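Local atomic coordinates of 3-oxoacyl-[acyl-carrier-protein] synthase 2 (Rickettsia rickettsii, PDB entry 4JGA), a protein that probably catalyses the chain-elongating condensation of malonyl-acyl carrier protein with a growing acyl chain in fatty acid synthesis, as a thiolase-fold enzyme. Residues A[18-23]-A[371-376]; A[190-195]-A[261-266]. All coordinates share one frame; numbering follows the deposited sequence.

Contact 1. Residues A[18-23]-A[371-376]. With K (potassium ion), chain C.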
ATOM      1  N   VAL A  18      15.769 -11.636  12.388  1.00 12.85           N
ATOM      2  CA  VAL A  18      15.220 -10.292  12.503  1.00 11.93           C
ATOM      3  C   VAL A  18      14.651 -10.034  13.900  1.00 11.69           C
ATOM      4  O   VAL A  18      13.774 -10.764  14.385  1.00 11.67           O
ATOM      5  CB  VAL A  18      14.106 -10.061  11.473  1.00 11.44           C
ATOM      6  CG1 VAL A  18      13.566  -8.643  11.553  1.00 10.75           C
ATOM      7  CG2 VAL A  18      14.612 -10.390  10.082  1.00 11.81           C
ATOM      8  N   VAL A  19      15.157  -8.983  14.532  1.00 11.51           N
ATOM      9  CA  VAL A  19      14.781  -8.652  15.894  1.00 11.43           C
ATOM     10  C   VAL A  19      14.123  -7.283  15.938  1.00 10.93           C
ATOM     11  O   VAL A  19      14.227  -6.485  14.982  1.00 10.63           O
ATOM     12  CB  VAL A  19      15.994  -8.732  16.865  1.00 12.03           C
ATOM     13  CG1 VAL A  19      16.506 -10.165  16.967  1.00 12.68           C
ATOM     14  CG2 VAL A  19      17.120  -7.813  16.457  1.00 12.18           C
ATOM     15  N   ILE A  20      13.411  -7.056  17.027  1.00 10.89           N
ATOM     16  CA  ILE A  20      12.682  -5.835  17.300  1.00 10.59           C
ATOM     17  C   ILE A  20      13.533  -5.000  18.264  1.00 11.21           C
ATOM     18  O   ILE A  20      13.786  -5.441  19.413  1.00 11.56           O
ATOM     19  CB  ILE A  20      11.356  -6.150  18.005  1.00 10.41           C
ATOM     20  CG1 ILE A  20      10.515  -7.187  17.217  1.00 10.22           C
ATOM     21  CG2 ILE A  20      10.555  -4.878  18.207  1.00 10.22           C
ATOM     22  CD1 ILE A  20       9.432  -7.862  18.070  1.00 10.34           C
ATOM     23  N   THR A  21      13.948  -3.801  17.828  1.00 11.25           N
ATOM     24  CA  THR A  21      14.819  -2.966  18.621  1.00 11.91           C
ATOM     25  C   THR A  21      14.225  -1.604  18.995  1.00 12.11           C
ATOM     26  O   THR A  21      14.910  -0.813  19.646  1.00 13.00           O
ATOM     27  CB  THR A  21      16.157  -2.723  17.898  1.00 12.35           C
ATOM     28  OG1 THR A  21      15.915  -2.054  16.637  1.00 12.03           O
ATOM     29  CG2 THR A  21      16.881  -4.076  17.623  1.00 12.49           C
ATOM     30  N   GLY A  22      12.984  -1.314  18.605  1.00 11.60           N
ATOM     31  CA  GLY A  22      12.325  -0.048  18.983  1.00 11.65           C
ATOM     32  C   GLY A  22      10.815  -0.122  18.884  1.00 11.14           C
ATOM     33  O   GLY A  22      10.306  -0.768  17.975  1.00 10.62           O
ATOM     34  N   LEU A  23      10.112   0.536  19.820  1.00 11.36           N
ATOM     35  CA  LEU A  23       8.651   0.561  19.869  1.00 11.00           C
ATOM     36  C   LEU A  23       8.138   1.983  19.969  1.00 11.34           C
ATOM     37  O   LEU A  23       8.732   2.831  20.653  1.00 11.78           O
ATOM     38  CB  LEU A  23       8.098  -0.204  21.053  1.00 11.20           C
ATOM     39  CG  LEU A  23       8.666  -1.598  21.354  1.00 11.36           C
ATOM     40  CD1 LEU A  23       8.110  -2.111  22.678  1.00 11.71           C
ATOM     41  CD2 LEU A  23       8.350  -2.583  20.223  1.00 10.78           C
ATOM     42  N   VAL A 371       0.026  -1.810  16.296  1.00  8.24           N
ATOM     43  CA  VAL A 371      -0.233  -1.575  17.702  1.00  8.65           C
ATOM     44  C   VAL A 371      -0.268  -2.907  18.479  1.00  8.95           C
ATOM     45  O   VAL A 371       0.326  -3.060  19.556  1.00  9.36           O
ATOM     46  CB  VAL A 371      -1.542  -0.756  17.871  1.00  8.83           C
ATOM     47  CG1 VAL A 371      -1.979  -0.705  19.313  1.00  9.41           C
ATOM     48  CG2 VAL A 371      -1.335   0.682  17.387  1.00  8.77           C
ATOM     49  N   GLU A 372      -0.985  -3.882  17.940  1.00  8.80           N
ATOM     50  CA  GLU A 372      -1.145  -5.145  18.629  1.00  9.19           C
ATOM     51  C   GLU A 372       0.146  -5.996  18.625  1.00  9.23           C
ATOM     52  O   GLU A 372       0.401  -6.760  19.571  1.00  9.78           O
ATOM     53  CB  GLU A 372      -2.312  -5.898  18.013  1.00  9.13           C
ATOM     54  CG  GLU A 372      -3.641  -5.298  18.452  1.00  9.44           C
ATOM     55  CD  GLU A 372      -4.796  -5.544  17.483  1.00  9.41           C
ATOM     56  OE1 GLU A 372      -4.699  -6.508  16.672  1.00  9.25           O
ATOM     57  OE2 GLU A 372      -5.807  -4.779  17.562  1.00  9.54           O
ATOM     58  N   PHE A 373       0.936  -5.859  17.573  1.00  8.79           N
ATOM     59  CA  PHE A 373       2.275  -6.433  17.515  1.00  8.94           C
ATOM     60  C   PHE A 373       3.154  -5.900  18.657  1.00  9.50           C
ATOM     61  O   PHE A 373       3.888  -6.641  19.295  1.00  9.91           O
ATOM     62  CB  PHE A 373       2.913  -6.126  16.161  1.00  8.37           C
ATOM     63  CG  PHE A 373       4.324  -6.645  16.003  1.00  8.37           C
ATOM     64  CD1 PHE A 373       5.399  -5.872  16.371  1.00  8.48           C
ATOM     65  CD2 PHE A 373       4.559  -7.919  15.489  1.00  8.34           C
ATOM     66  CE1 PHE A 373       6.704  -6.323  16.230  1.00  8.72           C
ATOM     67  CE2 PHE A 373       5.856  -8.382  15.340  1.00  8.58           C
ATOM     68  CZ  PHE A 373       6.941  -7.584  15.709  1.00  8.72           C
ATOM     69  N   ILE A 374       3.073  -4.592  18.892  1.00  9.66           N
ATOM     70  CA  ILE A 374       3.762  -3.972  20.017  1.00  9.99           C
ATOM     71  C   ILE A 374       3.278  -4.511  21.371  1.00 10.44           C
ATOM     72  O   ILE A 374       4.104  -4.892  22.235  1.00 11.09           O
ATOM     73  CB  ILE A 374       3.655  -2.452  19.913  1.00 10.02           C
ATOM     74  CG1 ILE A 374       4.493  -1.975  18.712  1.00  9.85           C
ATOM     75  CG2 ILE A 374       4.129  -1.785  21.194  1.00 10.62           C
ATOM     76  CD1 ILE A 374       4.255  -0.547  18.246  1.00  9.83           C
ATOM     77  N   PHE A 375       1.960  -4.580  21.562  1.00 10.35           N
ATOM     78  CA  PHE A 375       1.411  -5.173  22.798  1.00 10.88           C
ATOM     79  C   PHE A 375       1.931  -6.589  22.995  1.00 11.06           C
ATOM     80  O   PHE A 375       2.229  -6.993  24.129  1.00 11.65           O
ATOM     81  CB  PHE A 375      -0.124  -5.171  22.815  1.00 10.81           C
ATOM     82  CG  PHE A 375      -0.750  -3.799  22.829  1.00 10.77           C
ATOM     83  CD1 PHE A 375      -0.076  -2.692  23.295  1.00 11.01           C
ATOM     84  CD2 PHE A 375      -2.057  -3.630  22.382  1.00 10.77           C
ATOM     85  CE1 PHE A 375      -0.690  -1.456  23.327  1.00 11.11           C
ATOM     86  CE2 PHE A 375      -2.680  -2.375  22.389  1.00 10.80           C
ATOM     87  CZ  PHE A 375      -1.990  -1.298  22.873  1.00 10.98           C
ATOM     88  N   SER A 376       2.058  -7.323  21.884  1.00 10.58           N
ATOM     89  CA  SER A 376       2.543  -8.703  21.902  1.00 10.74           C
ATOM     90  C   SER A 376       3.996  -8.800  22.397  1.00 11.19           C
ATOM     91  O   SER A 376       4.323  -9.643  23.256  1.00 11.60           O
ATOM     92  CB  SER A 376       2.376  -9.352  20.521  1.00 10.43           C
ATOM     93  OG  SER A 376       0.992  -9.459  20.147  1.00 10.10           O
TER
HETATM   94  K     K C 501      -3.860  -8.994  16.947  1.00  9.08           K
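L23 and I374 bury the most surface where strand 18-26 meets helix 368-382, a sheet-against-helix contact within the layered alpha/beta architecture of the thiolase fold. The strand comes from the N-terminal family region and the helix from the C-terminal one. L23 CD2 lies 4.2 Å from I374 CG1, and the two side chains pass alongside one another, running opposite ways. F373 makes the second meeting point. Its CG stands anti to the backbone N (chi1 178°), which carries the ring out to the strand, where F373 CZ approaches I20 CD1 at 3.4 Å, tight for two carbons. The methyl meets the ring obliquely. I20 and L23 both point at the helix although they are three residues apart, a consequence of the classic beta bulge at T21 and G22, which face V262 together. No hydrogen bond crosses the contact; beyond it, L429 and I431 also pack on F373. E372 OE1 binds potassium at 2.6 Å, in a site completed by N324, A325, S417 and N418, and OE2 forms a salt bridge with K358 NZ. The backbone oxygen E372 O accepts two bonds from S376, with N at 2.9 Å and OG at 2.8 Å arriving from opposite faces of its carbonyl plane.

Contact 2. Residues A[190-195]-A[261-266]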
ATOM      1  N   HIS A 190       0.823  -6.736   7.889  1.00  7.62           N
ATOM      2  CA  HIS A 190       1.533  -6.927   6.617  1.00  7.50           C
ATOM      3  C   HIS A 190       2.750  -6.027   6.533  1.00  7.36           C
ATOM      4  O   HIS A 190       3.806  -6.461   6.103  1.00  7.50           O
ATOM      5  CB  HIS A 190       0.661  -6.648   5.418  1.00  7.40           C
ATOM      6  CG  HIS A 190      -0.296  -7.739   5.094  1.00  7.64           C
ATOM      7  ND1 HIS A 190      -1.649  -7.574   5.225  1.00  7.81           N
ATOM      8  CD2 HIS A 190      -0.110  -9.009   4.659  1.00  7.90           C
ATOM      9  CE1 HIS A 190      -2.262  -8.682   4.863  1.00  8.10           C
ATOM     10  NE2 HIS A 190      -1.354  -9.570   4.529  1.00  8.23           N
ATOM     11  N   ALA A 191       2.647  -4.783   6.991  1.00  7.37           N
ATOM     12  CA  ALA A 191       3.819  -3.878   6.955  1.00  7.19           C
ATOM     13  C   ALA A 191       5.017  -4.470   7.704  1.00  7.37           C
ATOM     14  O   ALA A 191       6.134  -4.490   7.211  1.00  7.30           O
ATOM     15  CB  ALA A 191       3.454  -2.521   7.552  1.00  7.17           C
ATOM     16  N   ILE A 192       4.761  -4.926   8.928  1.00  7.80           N
ATOM     17  CA  ILE A 192       5.798  -5.508   9.785  1.00  8.05           C
ATOM     18  C   ILE A 192       6.320  -6.818   9.204  1.00  8.36           C
ATOM     19  O   ILE A 192       7.528  -7.032   9.132  1.00  8.51           O
ATOM     20  CB  ILE A 192       5.271  -5.665  11.223  1.00  8.39           C
ATOM     21  CG1 ILE A 192       5.147  -4.276  11.857  1.00  8.40           C
ATOM     22  CG2 ILE A 192       6.228  -6.484  12.073  1.00  8.84           C
ATOM     23  CD1 ILE A 192       4.344  -4.252  13.140  1.00  8.90           C
ATOM     24  N   GLY A 193       5.424  -7.702   8.780  1.00  8.66           N
ATOM     25  CA  GLY A 193       5.838  -8.960   8.154  1.00  8.97           C
ATOM     26  C   GLY A 193       6.670  -8.720   6.908  1.00  8.87           C
ATOM     27  O   GLY A 193       7.740  -9.304   6.745  1.00  8.86           O
ATOM     28  N   ASP A 194       6.196  -7.846   6.025  1.00  8.84           N
ATOM     29  CA  ASP A 194       7.002  -7.501   4.829  1.00  9.06           C
ATOM     30  C   ASP A 194       8.354  -6.878   5.171  1.00  8.94           C
ATOM     31  O   ASP A 194       9.363  -7.148   4.513  1.00  9.00           O
ATOM     32  CB  ASP A 194       6.243  -6.504   3.924  1.00  9.07           C
ATOM     33  CG  ASP A 194       4.988  -7.100   3.307  1.00  9.62           C
ATOM     34  OD1 ASP A 194       4.717  -8.323   3.426  1.00  9.98           O
ATOM     35  OD2 ASP A 194       4.249  -6.291   2.709  1.00 10.33           O
ATOM     36  N   ALA A 195       8.374  -5.991   6.170  1.00  8.80           N
ATOM     37  CA  ALA A 195       9.633  -5.410   6.610  1.00  8.63           C
ATOM     38  C   ALA A 195      10.597  -6.503   7.140  1.00  9.01           C
ATOM     39  O   ALA A 195      11.811  -6.467   6.889  1.00  8.74           O
ATOM     40  CB  ALA A 195       9.365  -4.368   7.660  1.00  8.71           C
ATOM     41  N   VAL A 261       7.352   0.092  14.729  1.00  9.58           N
ATOM     42  CA  VAL A 261       8.525  -0.596  15.296  1.00  9.67           C
ATOM     43  C   VAL A 261       9.765  -0.400  14.434  1.00  9.77           C
ATOM     44  O   VAL A 261       9.670  -0.065  13.251  1.00  9.48           O
ATOM     45  CB  VAL A 261       8.258  -2.114  15.512  1.00  9.53           C
ATOM     46  CG1 VAL A 261       7.070  -2.334  16.450  1.00  9.39           C
ATOM     47  CG2 VAL A 261       8.002  -2.844  14.195  1.00  9.08           C
ATOM     48  N   VAL A 262      10.917  -0.566  15.061  1.00 10.04           N
ATOM     49  CA  VAL A 262      12.175  -0.747  14.372  1.00 10.20           C
ATOM     50  C   VAL A 262      12.509  -2.241  14.411  1.00 10.24           C
ATOM     51  O   VAL A 262      12.554  -2.861  15.480  1.00 10.22           O
ATOM     52  CB  VAL A 262      13.322   0.062  15.006  1.00 10.79           C
ATOM     53  CG1 VAL A 262      14.603  -0.062  14.201  1.00 11.10           C
ATOM     54  CG2 VAL A 262      12.908   1.536  15.124  1.00 10.83           C
ATOM     55  N   LEU A 263      12.683  -2.792  13.204  1.00 10.06           N
ATOM     56  CA  LEU A 263      13.199  -4.138  12.997  1.00 10.24           C
ATOM     57  C   LEU A 263      14.619  -4.051  12.482  1.00 10.73           C
ATOM     58  O   LEU A 263      14.981  -3.135  11.743  1.00 10.66           O
ATOM     59  CB  LEU A 263      12.353  -4.931  12.008  1.00  9.70           C
ATOM     60  CG  LEU A 263      10.854  -5.068  12.301  1.00  9.33           C
ATOM     61  CD1 LEU A 263      10.258  -6.000  11.245  1.00  9.00           C
ATOM     62  CD2 LEU A 263      10.555  -5.560  13.725  1.00  9.55           C
ATOM     63  N   GLU A 264      15.418  -5.034  12.855  1.00 11.15           N
ATOM     64  CA  GLU A 264      16.823  -4.971  12.614  1.00 11.78           C
ATOM     65  C   GLU A 264      17.423  -6.357  12.463  1.00 12.31           C
ATOM     66  O   GLU A 264      17.022  -7.311  13.159  1.00 12.21           O
ATOM     67  CB  GLU A 264      17.456  -4.193  13.757  1.00 12.17           C
ATOM     68  CG  GLU A 264      18.954  -3.920  13.604  1.00 12.90           C
ATOM     69  CD  GLU A 264      19.454  -2.868  14.596  1.00 13.41           C
ATOM     70  OE1 GLU A 264      18.632  -2.381  15.426  1.00 12.89           O
ATOM     71  OE2 GLU A 264      20.661  -2.527  14.518  1.00 14.01           O
ATOM     72  N   GLU A 265      18.379  -6.481  11.545  1.00 12.99           N
ATOM     73  CA  GLU A 265      19.092  -7.745  11.372  1.00 13.90           C
ATOM     74  C   GLU A 265      19.850  -8.038  12.688  1.00 15.22           C
ATOM     75  O   GLU A 265      20.423  -7.141  13.305  1.00 15.11           O
ATOM     76  CB  GLU A 265      20.052  -7.666  10.193  1.00 14.29           C
ATOM     77  CG  GLU A 265      20.709  -8.983   9.829  1.00 15.00           C
ATOM     78  CD  GLU A 265      21.946  -9.300  10.645  1.00 16.10           C
ATOM     79  OE1 GLU A 265      22.733  -8.376  10.946  1.00 16.83           O
ATOM     80  OE2 GLU A 265      22.143 -10.489  10.987  1.00 16.59           O
ATOM     81  N   TYR A 266      19.832  -9.292  13.114  1.00 16.21           N
ATOM     82  CA  TYR A 266      20.246  -9.610  14.471  1.00 17.72           C
ATOM     83  C   TYR A 266      21.706  -9.251  14.752  1.00 18.37           C
ATOM     84  O   TYR A 266      21.982  -8.645  15.760  1.00 18.14           O
ATOM     85  CB  TYR A 266      19.966 -11.088  14.773  1.00 18.82           C
ATOM     86  CG  TYR A 266      20.197 -11.511  16.201  1.00 20.75           C
ATOM     87  CD1 TYR A 266      20.029 -10.611  17.250  1.00 21.86           C
ATOM     88  CD2 TYR A 266      20.583 -12.799  16.508  1.00 22.28           C
ATOM     89  CE1 TYR A 266      20.231 -10.982  18.562  1.00 23.24           C
ATOM     90  CE2 TYR A 266      20.792 -13.196  17.824  1.00 23.72           C
ATOM     91  CZ  TYR A 266      20.599 -12.285  18.854  1.00 24.05           C
ATOM     92  OH  TYR A 266      20.814 -12.627  20.177  1.00 25.69           O
TER
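In I192 the CG1 branch stands anti to the carbonyl carbon (chi1 -71°) and is thereby directed at V261, while CG2 is left to face L263. In L263, CG is likewise anti to its carbonyl carbon (chi1 -55°) and the chain then runs out extended, delivering CD1 to the helix surface. That methyl touches both helix residues of the contact. L263 CD1 sits 3.6 Å from I192 O. Among side-chain atoms, L263 CD1 is 4.1 Å from I192 CG2 and 4.0 Å from A195 CB, so it rests against one turn of helix, touching a backbone oxygen as well as two side chains. V261 adds a smaller patch: V261 CG2 approaches I192 CG1 at 4.0 Å. The side chain of I192 crosses those of V261 and L263 at roughly a right angle.

The example illustrates how an alpha/beta layer is built in the thiolase fold. The 190-195 helix segment and the 261-265 strand segment run nearly parallel, their axes 17° apart and 9.8 Å at closest approach. I192 and A195, one helical turn apart, meet V261 and L263, alternate residues on one side of the strand. Every residue that touches is buried, and the seam between the two elements is wholly apolar apart from I192 O.

Polar groups lie on other sides of the elements. D194 points away from the strand, and its OD1 is hydrogen-bonded to Y283 OH of its own chain and to Q179 NE2 of the second subunit, placing this helix near the dimer interface. H190 is held at both ring nitrogens, ND1 by T183 and NE2 by S285. At the far end of the strand E265 is the N-cap of helix 266-271, its OE2 and OE1 accepting from the backbone N atoms of E267 and H268.

Both contacts are buried and press a helix against the same sheet, with strands 18-26 and 257-265 as antiparallel neighbours joined by backbone bonds such as V19 O to E264 N at 2.8 Å. Contact 2 is nested within the loop closed by contact 1, and their centres are about 9 Å apart. The helices meet where I192 packs on S370 and F373, and helix 368-382 also reaches the strand of contact 2, I374 CG1 lying 3.4 Å from V261 CG1, so one apolar core serves both. Their polar surroundings differ. Helix 368-382 carries a potassium ligand beside contact 1, whereas helix 187-200 in contact 2 reaches the second subunit. Contact 1 joins the two family regions; contact 2 stays within the N-terminal one.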